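Local coordinates for protein cellulase (Xanthomonas axonopodis pv. citri, PDB 5HOS) that probably hydrolyses internal beta-1,4-glucosidic bonds of cellulose and related glucans, as an endoglucanase of glycoside hydrolase family 5, at residues 71-82 / 110-121; 239-247 / 274-283. One frame throughout, in Å; residues are numbered along the deposited sequence.

Contact 1 (71-82 / 110-121); sequences VRLPILWERLQP and VIVDVHNYAKYY
Asn116 ND2 is gripped by two acceptors: Glu78 OE1, which meets it across the contact at 2.9 Å and in the amide plane, and Lys119 O, 3.0 Å from ND2 within its own turn. At the other end of the amide, Asn116 OD1 accepts from Trp77 N at 2.8 Å, which fixes the rotation of the group against helix 77-80. Glu78 is bent at chi2 (90°), and its OE2 uses the anti lone pair to take Tyr121 N at 2.7 Å while its CG sits over the centre of the Tyr121 ring, a CH-pi contact. Tyr120 covers one face of the Trp77 indole, the rings inclined at 38°, and sends its OH to Gln81 O at 2.6 Å. All this crowns strands 71-75 and 110-114, parallel neighbours in a TIM barrel, linked by a beta-alpha-beta crossover through helix 90-105 and joined by a ladder of backbone hydrogen bonds. Inside the barrel the Asp113 carboxylate stacks on the Arg72 guanidinium, a pairing of charges alone, since OD2 (3.4 Å from NH1) lies over the guanidinium face and no N-H points at it; NH1 is engaged by Asn33 and Glu271, NH2 by Asn158 and Glu227. Asp113 OD2 instead offers its syn lone pair to His115 ND1 at 2.7 Å.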
loop_
_atom_site.group_PDB
_atom_site.type_symbol
_atom_site.label_atom_id
_atom_site.label_comp_id
_atom_site.label_asym_id
_atom_site.label_seq_id
_atom_site.Cartn_x
_atom_site.Cartn_y
_atom_site.Cartn_z
ATOM N N VAL A 71 0.821 1.228 9.647
ATOM C CA VAL A 71 0.237 -0.035 9.220
ATOM C C VAL A 71 -0.462 0.227 7.897
ATOM O O VAL A 71 -1.269 1.150 7.793
ATOM C CB VAL A 71 -0.775 -0.567 10.263
ATOM C CG1 VAL A 71 -1.695 -1.632 9.675
ATOM C CG2 VAL A 71 -0.019 -1.099 11.474
ATOM N N ARG A 72 -0.147 -0.572 6.883
ATOM C CA ARG A 72 -0.963 -0.595 5.679
ATOM C C ARG A 72 -1.956 -1.715 5.881
ATOM O O ARG A 72 -1.567 -2.861 6.177
ATOM C CB ARG A 72 -0.132 -0.784 4.409
ATOM C CG ARG A 72 -0.933 -0.779 3.108
ATOM C CD ARG A 72 -0.003 -0.532 1.935
ATOM N NE ARG A 72 -0.609 -0.541 0.606
ATOM C CZ ARG A 72 -0.710 -1.598 -0.209
ATOM N NH1 ARG A 72 -0.304 -2.817 0.162
ATOM N NH2 ARG A 72 -1.226 -1.435 -1.423
ATOM N N LEU A 73 -3.232 -1.374 5.747
ATOM C CA LEU A 73 -4.324 -2.301 6.014
ATOM C C LEU A 73 -5.115 -2.605 4.742
ATOM O O LEU A 73 -5.983 -1.825 4.348
ATOM C CB LEU A 73 -5.234 -1.704 7.085
ATOM C CG LEU A 73 -6.372 -2.587 7.586
ATOM C CD1 LEU A 73 -5.824 -3.678 8.492
ATOM C CD2 LEU A 73 -7.417 -1.741 8.299
ATOM N N PRO A 74 -4.809 -3.742 4.090
ATOM C CA PRO A 74 -5.598 -4.171 2.958
ATOM C C PRO A 74 -7.024 -4.536 3.366
ATOM O O PRO A 74 -7.213 -5.279 4.337
ATOM C CB PRO A 74 -4.869 -5.428 2.477
ATOM C CG PRO A 74 -3.479 -5.271 2.927
ATOM C CD PRO A 74 -3.627 -4.613 4.270
ATOM N N ILE A 75 -7.994 -3.987 2.637
ATOM C CA ILE A 75 -9.407 -4.328 2.777
ATOM C C ILE A 75 -9.966 -4.615 1.397
ATOM O O ILE A 75 -9.403 -4.161 0.398
ATOM C CB ILE A 75 -10.218 -3.223 3.489
ATOM C CG1 ILE A 75 -10.276 -1.912 2.685
ATOM C CG2 ILE A 75 -9.626 -2.954 4.861
ATOM C CD1 ILE A 75 -11.462 -1.768 1.764
ATOM N N LEU A 76 -11.050 -5.391 1.346
ATOM C CA LEU A 76 -11.717 -5.710 0.086
ATOM C C LEU A 76 -12.850 -4.754 -0.173
ATOM O O LEU A 76 -13.759 -4.646 0.652
ATOM C CB LEU A 76 -12.314 -7.118 0.102
ATOM C CG LEU A 76 -11.552 -8.310 -0.447
ATOM C CD1 LEU A 76 -12.554 -9.437 -0.660
ATOM C CD2 LEU A 76 -10.810 -8.013 -1.737
ATOM N N TRP A 77 -12.824 -4.100 -1.331
ATOM C CA TRP A 77 -13.887 -3.173 -1.746
ATOM C C TRP A 77 -15.278 -3.790 -1.518
ATOM O O TRP A 77 -16.152 -3.166 -0.929
ATOM C CB TRP A 77 -13.707 -2.806 -3.227
ATOM C CG TRP A 77 -14.583 -1.697 -3.766
ATOM C CD1 TRP A 77 -15.666 -1.105 -3.169
ATOM C CD2 TRP A 77 -14.468 -1.088 -5.052
ATOM N NE1 TRP A 77 -16.213 -0.164 -3.994
ATOM C CE2 TRP A 77 -15.502 -0.135 -5.163
ATOM C CE3 TRP A 77 -13.587 -1.261 -6.129
ATOM C CZ2 TRP A 77 -15.674 0.663 -6.305
ATOM C CZ3 TRP A 77 -13.765 -0.462 -7.277
ATOM C CH2 TRP A 77 -14.797 0.474 -7.351
ATOM N N GLU A 78 -15.457 -5.029 -1.963
ATOM C CA GLU A 78 -16.768 -5.667 -1.941
ATOM C C GLU A 78 -17.273 -5.972 -0.534
ATOM O O GLU A 78 -18.491 -6.045 -0.317
ATOM C CB GLU A 78 -16.757 -6.950 -2.775
ATOM C CG GLU A 78 -16.480 -6.695 -4.252
ATOM C CD GLU A 78 -15.009 -6.718 -4.637
ATOM O OE1 GLU A 78 -14.116 -6.758 -3.756
ATOM O OE2 GLU A 78 -14.742 -6.685 -5.857
ATOM N N ARG A 79 -16.356 -6.158 0.410
ATOM C CA ARG A 79 -16.726 -6.316 1.819
ATOM C C ARG A 79 -17.127 -4.980 2.444
ATOM O O ARG A 79 -18.055 -4.919 3.237
ATOM C CB ARG A 79 -15.588 -6.952 2.605
ATOM C CG ARG A 79 -15.294 -8.371 2.148
ATOM C CD ARG A 79 -14.341 -9.101 3.069
ATOM N NE ARG A 79 -14.287 -10.519 2.682
ATOM C CZ ARG A 79 -13.195 -11.254 2.485
ATOM N NH1 ARG A 79 -11.964 -10.778 2.683
ATOM N NH2 ARG A 79 -13.345 -12.530 2.115
ATOM N N LEU A 80 -16.421 -3.915 2.089
ATOM C CA LEU A 80 -16.741 -2.584 2.598
ATOM C C LEU A 80 -17.961 -1.940 1.924
ATOM O O LEU A 80 -18.706 -1.219 2.586
ATOM C CB LEU A 80 -15.528 -1.668 2.492
ATOM C CG LEU A 80 -15.707 -0.244 3.039
ATOM C CD1 LEU A 80 -16.081 -0.238 4.514
ATOM C CD2 LEU A 80 -14.441 0.547 2.806
ATOM N N GLN A 81 -18.143 -2.177 0.624
ATOM C CA GLN A 81 -19.254 -1.607 -0.137
ATOM C C GLN A 81 -19.825 -2.677 -1.062
ATOM O O GLN A 81 -19.420 -2.778 -2.217
ATOM C CB GLN A 81 -18.810 -0.380 -0.921
ATOM C CG GLN A 81 -19.974 0.387 -1.533
ATOM C CD GLN A 81 -19.534 1.535 -2.410
ATOM O OE1 GLN A 81 -18.517 1.446 -3.097
ATOM N NE2 GLN A 81 -20.308 2.616 -2.409
ATOM N N PRO A 82 -20.765 -3.488 -0.546
ATOM C CA PRO A 82 -21.273 -4.642 -1.313
ATOM C C PRO A 82 -22.052 -4.322 -2.599
ATOM O O PRO A 82 -22.172 -5.195 -3.457
ATOM C CB PRO A 82 -22.168 -5.366 -0.296
ATOM C CG PRO A 82 -21.627 -4.971 1.034
ATOM C CD PRO A 82 -21.215 -3.535 0.858
ATOM N N VAL A 110 -2.577 4.606 9.778
ATOM C CA VAL A 110 -3.153 3.487 9.018
ATOM C C VAL A 110 -3.391 3.944 7.589
ATOM O O VAL A 110 -4.085 4.938 7.367
ATOM C CB VAL A 110 -4.479 2.970 9.616
ATOM C CG1 VAL A 110 -5.117 1.909 8.733
ATOM C CG2 VAL A 110 -4.248 2.392 10.992
ATOM N N ILE A 111 -2.829 3.204 6.634
ATOM C CA ILE A 111 -3.188 3.346 5.233
ATOM C C ILE A 111 -4.345 2.400 4.990
ATOM O O ILE A 111 -4.184 1.183 5.135
ATOM C CB ILE A 111 -2.027 2.967 4.285
ATOM C CG1 ILE A 111 -0.794 3.835 4.546
ATOM C CG2 ILE A 111 -2.455 3.070 2.816
ATOM C CD1 ILE A 111 0.498 3.220 4.030
ATOM N N VAL A 112 -5.500 2.941 4.633
ATOM C CA VAL A 112 -6.618 2.115 4.199
ATOM C C VAL A 112 -6.361 1.790 2.734
ATOM O O VAL A 112 -6.428 2.674 1.886
ATOM C CB VAL A 112 -7.975 2.820 4.370
ATOM C CG1 VAL A 112 -9.105 1.929 3.857
ATOM C CG2 VAL A 112 -8.202 3.187 5.830
ATOM N N ASP A 113 -6.061 0.521 2.455
ATOM C CA ASP A 113 -5.676 0.053 1.112
ATOM C C ASP A 113 -6.844 -0.719 0.530
ATOM O O ASP A 113 -7.126 -1.839 0.956
ATOM C CB ASP A 113 -4.389 -0.808 1.208
ATOM C CG ASP A 113 -4.269 -1.891 0.116
ATOM O OD1 ASP A 113 -4.722 -1.692 -1.033
ATOM O OD2 ASP A 113 -3.698 -2.960 0.433
ATOM N N VAL A 114 -7.508 -0.125 -0.456
ATOM C CA VAL A 114 -8.577 -0.804 -1.183
ATOM C C VAL A 114 -7.849 -1.786 -2.106
ATOM O O VAL A 114 -7.284 -1.389 -3.127
ATOM C CB VAL A 114 -9.455 0.187 -1.971
ATOM C CG1 VAL A 114 -10.535 -0.547 -2.756
ATOM C CG2 VAL A 114 -10.083 1.201 -1.016
ATOM N N HIS A 115 -7.864 -3.063 -1.716
ATOM C CA HIS A 115 -6.926 -4.057 -2.229
ATOM C C HIS A 115 -7.538 -4.833 -3.380
ATOM O O HIS A 115 -7.727 -6.044 -3.300
ATOM C CB HIS A 115 -6.467 -4.983 -1.094
ATOM C CG HIS A 115 -5.182 -5.705 -1.370
ATOM N ND1 HIS A 115 -3.949 -5.178 -1.053
ATOM C CD2 HIS A 115 -4.939 -6.930 -1.892
ATOM C CE1 HIS A 115 -3.003 -6.039 -1.379
ATOM N NE2 HIS A 115 -3.577 -7.109 -1.893
ATOM N N ASN A 116 -7.813 -4.120 -4.471
ATOM C CA ASN A 116 -8.736 -4.606 -5.503
ATOM C C ASN A 116 -8.275 -4.687 -6.962
ATOM O O ASN A 116 -9.059 -5.078 -7.816
ATOM C CB ASN A 116 -10.042 -3.823 -5.397
ATOM C CG ASN A 116 -11.024 -4.515 -4.498
ATOM O OD1 ASN A 116 -10.851 -4.517 -3.278
ATOM N ND2 ASN A 116 -12.023 -5.173 -5.092
ATOM N N TYR A 117 -7.023 -4.339 -7.248
ATOM C CA TYR A 117 -6.474 -4.496 -8.601
ATOM C C TYR A 117 -7.323 -3.779 -9.668
ATOM O O TYR A 117 -7.398 -4.219 -10.809
ATOM C CB TYR A 117 -6.272 -5.990 -8.919
ATOM C CG TYR A 117 -5.486 -6.715 -7.857
ATOM C CD1 TYR A 117 -4.098 -6.719 -7.878
ATOM C CD2 TYR A 117 -6.129 -7.359 -6.795
ATOM C CE1 TYR A 117 -3.366 -7.359 -6.888
ATOM C CE2 TYR A 117 -5.408 -7.998 -5.798
ATOM C CZ TYR A 117 -4.025 -8.004 -5.855
ATOM O OH TYR A 117 -3.299 -8.637 -4.875
ATOM N N ALA A 118 -7.924 -2.656 -9.268
ATOM C CA ALA A 118 -8.808 -1.831 -10.099
ATOM C C ALA A 118 -10.038 -2.576 -10.633
ATOM O O ALA A 118 -10.554 -2.246 -11.699
ATOM C CB ALA A 118 -8.029 -1.158 -11.227
ATOM N N LYS A 119 -10.509 -3.556 -9.865
ATOM C CA LYS A 119 -11.693 -4.321 -10.203
ATOM C C LYS A 119 -12.718 -4.290 -9.064
ATOM O O LYS A 119 -12.361 -4.218 -7.882
ATOM C CB LYS A 119 -11.320 -5.769 -10.527
ATOM C CG LYS A 119 -10.567 -5.907 -11.837
ATOM C CD LYS A 119 -10.164 -7.351 -12.093
ATOM C CE LYS A 119 -9.826 -7.565 -13.562
ATOM N NZ LYS A 119 -8.721 -8.545 -13.714
ATOM N N TYR A 120 -13.988 -4.342 -9.455
ATOM C CA TYR A 120 -15.120 -4.464 -8.542
ATOM C C TYR A 120 -15.948 -5.632 -9.048
ATOM O O TYR A 120 -16.432 -5.598 -10.182
ATOM C CB TYR A 120 -15.920 -3.168 -8.556
ATOM C CG TYR A 120 -17.030 -3.085 -7.540
ATOM C CD1 TYR A 120 -16.765 -3.184 -6.168
ATOM C CD2 TYR A 120 -18.347 -2.884 -7.943
ATOM C CE1 TYR A 120 -17.788 -3.098 -5.231
ATOM C CE2 TYR A 120 -19.369 -2.782 -7.020
ATOM C CZ TYR A 120 -19.089 -2.889 -5.665
ATOM O OH TYR A 120 -20.126 -2.815 -4.761
ATOM N N TYR A 121 -16.073 -6.670 -8.221
ATOM C CA TYR A 121 -16.644 -7.968 -8.612
ATOM C C TYR A 121 -16.067 -8.478 -9.943
ATOM O O TYR A 121 -16.802 -8.960 -10.814
ATOM C CB TYR A 121 -18.184 -7.901 -8.665
ATOM C CG TYR A 121 -18.857 -7.751 -7.314
ATOM C CD1 TYR A 121 -19.095 -8.857 -6.507
ATOM C CD2 TYR A 121 -19.259 -6.496 -6.844
ATOM C CE1 TYR A 121 -19.715 -8.731 -5.274
ATOM C CE2 TYR A 121 -19.882 -6.355 -5.612
ATOM C CZ TYR A 121 -20.116 -7.471 -4.831
ATOM O OH TYR A 121 -20.733 -7.343 -3.605
#

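Contact 2 (239-247 / 274-283); sequences TSGGCVSAT and TGNTVTCNLA
A disulfide-pinned contact between a loop and a helix start joins residues 239-247, in the long connection after strand 224-231, to residues 274-283, where the chain leaves strand 267-273 and enters helix 278-293 at the barrel periphery. The bond runs from Cys243 SG to Cys280 SG, 2.1 Å, with a chi3 of 104°, not far from the relaxed right angle; Thr274 CG2 rests on Cys243 SG at 3.8 Å. Polar links across the seam are sparse: Gly275 N makes a weak, strongly bent bond to Gly241 O, and a water bridges Cys243 N and Thr277 OG1. Thr277 is the N-cap of the helix, its OG1 accepting from Cys280 N at 3.1 Å, so one side chain both caps the helix and, through the water, reaches the backbone of Cys243. Beyond the cysteines the loop lies along the helix. Thr279 turns its methyl anti to the backbone N and presses CG2 against Ser245 C at 3.4 Å, while Ala246 CB meets Leu282 CB at 3.7 Å. With so little hydrogen bonding between the two segments, the covalent link is the strong tie, and its formation is consistent with a protein that meets an oxidising environment.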
loop_
_atom_site.group_PDB
_atom_site.type_symbol
_atom_site.label_atom_id
_atom_site.label_comp_id
_atom_site.label_asym_id
_atom_site.label_seq_id
_atom_site.Cartn_x
_atom_site.Cartn_y
_atom_site.Cartn_z
ATOM N N THR A 239 7.446 -13.629 -5.937
ATOM C CA THR A 239 7.087 -15.048 -5.945
ATOM C C THR A 239 8.087 -15.875 -5.137
ATOM O O THR A 239 7.707 -16.864 -4.507
ATOM C CB THR A 239 7.111 -15.599 -7.387
ATOM O OG1 THR A 239 6.118 -14.935 -8.164
ATOM C CG2 THR A 239 6.864 -17.117 -7.434
ATOM N N SER A 240 9.359 -15.487 -5.205
ATOM C CA SER A 240 10.466 -16.210 -4.569
ATOM C C SER A 240 11.045 -15.386 -3.416
ATOM O O SER A 240 10.984 -14.158 -3.438
ATOM C CB SER A 240 11.546 -16.514 -5.618
ATOM O OG SER A 240 12.832 -16.633 -5.040
ATOM N N GLY A 241 11.604 -16.073 -2.420
ATOM C CA GLY A 241 12.293 -15.432 -1.289
ATOM C C GLY A 241 13.742 -15.015 -1.535
ATOM O O GLY A 241 14.327 -14.310 -0.713
ATOM N N GLY A 242 14.333 -15.442 -2.652
ATOM C CA GLY A 242 15.695 -15.043 -3.005
ATOM C C GLY A 242 15.773 -13.668 -3.648
ATOM O O GLY A 242 14.803 -13.195 -4.235
ATOM N N CYS A 243 16.940 -13.032 -3.542
ATOM C CA CYS A 243 17.182 -11.729 -4.178
ATOM C C CYS A 243 18.272 -11.856 -5.231
ATOM O O CYS A 243 19.231 -12.601 -5.055
ATOM C CB CYS A 243 17.570 -10.683 -3.138
ATOM S SG CYS A 243 16.297 -10.475 -1.870
ATOM N N VAL A 244 18.122 -11.099 -6.313
ATOM C CA VAL A 244 19.010 -11.210 -7.479
ATOM C C VAL A 244 20.453 -10.811 -7.135
ATOM O O VAL A 244 21.392 -11.466 -7.576
ATOM C CB VAL A 244 18.477 -10.358 -8.668
ATOM C CG1 VAL A 244 19.479 -10.311 -9.823
ATOM C CG2 VAL A 244 17.129 -10.891 -9.152
ATOM N N SER A 245 20.610 -9.739 -6.356
ATOM C CA SER A 245 21.918 -9.207 -5.992
ATOM C C SER A 245 21.834 -8.362 -4.735
ATOM O O SER A 245 20.742 -8.001 -4.280
ATOM C CB SER A 245 22.493 -8.345 -7.129
ATOM O OG SER A 245 22.104 -6.979 -7.026
ATOM N N ALA A 246 23.010 -8.010 -4.218
ATOM C CA ALA A 246 23.142 -7.162 -3.032
ATOM C C ALA A 246 22.757 -5.709 -3.277
ATOM O O ALA A 246 22.625 -4.947 -2.319
ATOM C CB ALA A 246 24.569 -7.231 -2.499
ATOM N N THR A 247 22.610 -5.321 -4.545
ATOM C CA THR A 247 22.267 -3.960 -4.932
ATOM C C THR A 247 21.003 -3.857 -5.815
ATOM O O THR A 247 20.651 -2.754 -6.240
ATOM C CB THR A 247 23.448 -3.328 -5.690
ATOM O OG1 THR A 247 23.774 -4.149 -6.816
ATOM C CG2 THR A 247 24.680 -3.217 -4.786
ATOM N N THR A 274 11.678 -9.161 1.190
ATOM C CA THR A 274 12.901 -9.921 0.899
ATOM C C THR A 274 12.935 -11.124 1.834
ATOM O O THR A 274 12.462 -11.041 2.975
ATOM C CB THR A 274 14.205 -9.104 1.101
ATOM O OG1 THR A 274 14.286 -8.603 2.444
ATOM C CG2 THR A 274 14.303 -7.945 0.118
ATOM N N GLY A 275 13.471 -12.241 1.348
ATOM C CA GLY A 275 13.588 -13.434 2.162
ATOM C C GLY A 275 14.784 -13.351 3.087
ATOM O O GLY A 275 15.555 -12.388 3.047
ATOM N N ASN A 276 14.928 -14.377 3.919
ATOM C CA ASN A 276 16.005 -14.433 4.887
ATOM C C ASN A 276 17.250 -15.087 4.284
ATOM O O ASN A 276 17.507 -16.267 4.504
ATOM C CB ASN A 276 15.552 -15.178 6.144
ATOM C CG ASN A 276 16.615 -15.177 7.218
ATOM O OD1 ASN A 276 17.341 -14.203 7.367
ATOM N ND2 ASN A 276 16.724 -16.271 7.961
ATOM N N THR A 277 17.998 -14.304 3.511
ATOM C CA THR A 277 19.274 -14.742 2.917
ATOM C C THR A 277 20.299 -13.626 3.058
ATOM O O THR A 277 19.939 -12.457 3.214
ATOM C CB THR A 277 19.153 -15.122 1.416
ATOM O OG1 THR A 277 18.978 -13.945 0.612
ATOM C CG2 THR A 277 17.998 -16.084 1.166
ATOM N N VAL A 278 21.574 -13.997 2.972
ATOM C CA VAL A 278 22.675 -13.044 3.128
ATOM C C VAL A 278 22.597 -11.944 2.064
ATOM O O VAL A 278 22.751 -10.759 2.379
ATOM C CB VAL A 278 24.057 -13.749 3.071
ATOM C CG1 VAL A 278 25.189 -12.732 3.038
ATOM C CG2 VAL A 278 24.232 -14.670 4.276
ATOM N N THR A 279 22.359 -12.341 0.816
ATOM C CA THR A 279 22.236 -11.381 -0.289
ATOM C C THR A 279 21.023 -10.467 -0.120
ATOM O O THR A 279 21.136 -9.255 -0.302
ATOM C CB THR A 279 22.185 -12.100 -1.655
ATOM O OG1 THR A 279 23.341 -12.916 -1.780
ATOM C CG2 THR A 279 22.154 -11.098 -2.815
ATOM N N CYS A 280 19.877 -11.045 0.239
ATOM C CA CYS A 280 18.675 -10.250 0.514
ATOM C C CYS A 280 18.907 -9.218 1.622
ATOM O O CYS A 280 18.454 -8.072 1.513
ATOM C CB CYS A 280 17.486 -11.149 0.872
ATOM S SG CYS A 280 16.693 -11.984 -0.528
ATOM N N ASN A 281 19.621 -9.615 2.675
ATOM C CA ASN A 281 19.914 -8.697 3.777
ATOM C C ASN A 281 20.717 -7.477 3.329
ATOM O O ASN A 281 20.404 -6.353 3.721
ATOM C CB ASN A 281 20.608 -9.430 4.929
ATOM C CG ASN A 281 19.682 -10.417 5.638
ATOM O OD1 ASN A 281 18.458 -10.377 5.475
ATOM N ND2 ASN A 281 20.269 -11.311 6.430
ATOM N N LEU A 282 21.732 -7.695 2.493
ATOM C CA LEU A 282 22.493 -6.586 1.902
ATOM C C LEU A 282 21.615 -5.701 1.023
ATOM O O LEU A 282 21.669 -4.473 1.129
ATOM C CB LEU A 282 23.674 -7.102 1.076
ATOM C CG LEU A 282 24.823 -7.725 1.878
ATOM C CD1 LEU A 282 25.761 -8.496 0.962
ATOM C CD2 LEU A 282 25.589 -6.661 2.660
ATOM N N ALA A 283 20.812 -6.332 0.169
ATOM C CA ALA A 283 19.879 -5.608 -0.722
ATOM C C ALA A 283 18.856 -4.780 0.050
ATOM O O ALA A 283 18.610 -3.614 -0.282
ATOM C CB ALA A 283 19.169 -6.580 -1.654
HETATM O O HOH W 1 19.204 -14.722 -2.142
#

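In the fold
The two contacts lie on opposite sides of the chain's centre, their own centres 29 Å apart and their nearest atoms about 12 Å apart, without touching. Contact 1 is the inner one, about 10 Å from the centre of the chain and largely buried; contact 2, at about 21 Å, is only partly buried. Strand 267-273 relates them: Glu271, which pairs with Arg72 of contact 1 inside the barrel, stands just before the segment 274-283 of contact 2. In family 5 enzymes the active site lies at the C-terminal strand ends, so contact 1 probably borders it, whereas contact 2 joins more peripheral connections that follow the sixth and seventh strands.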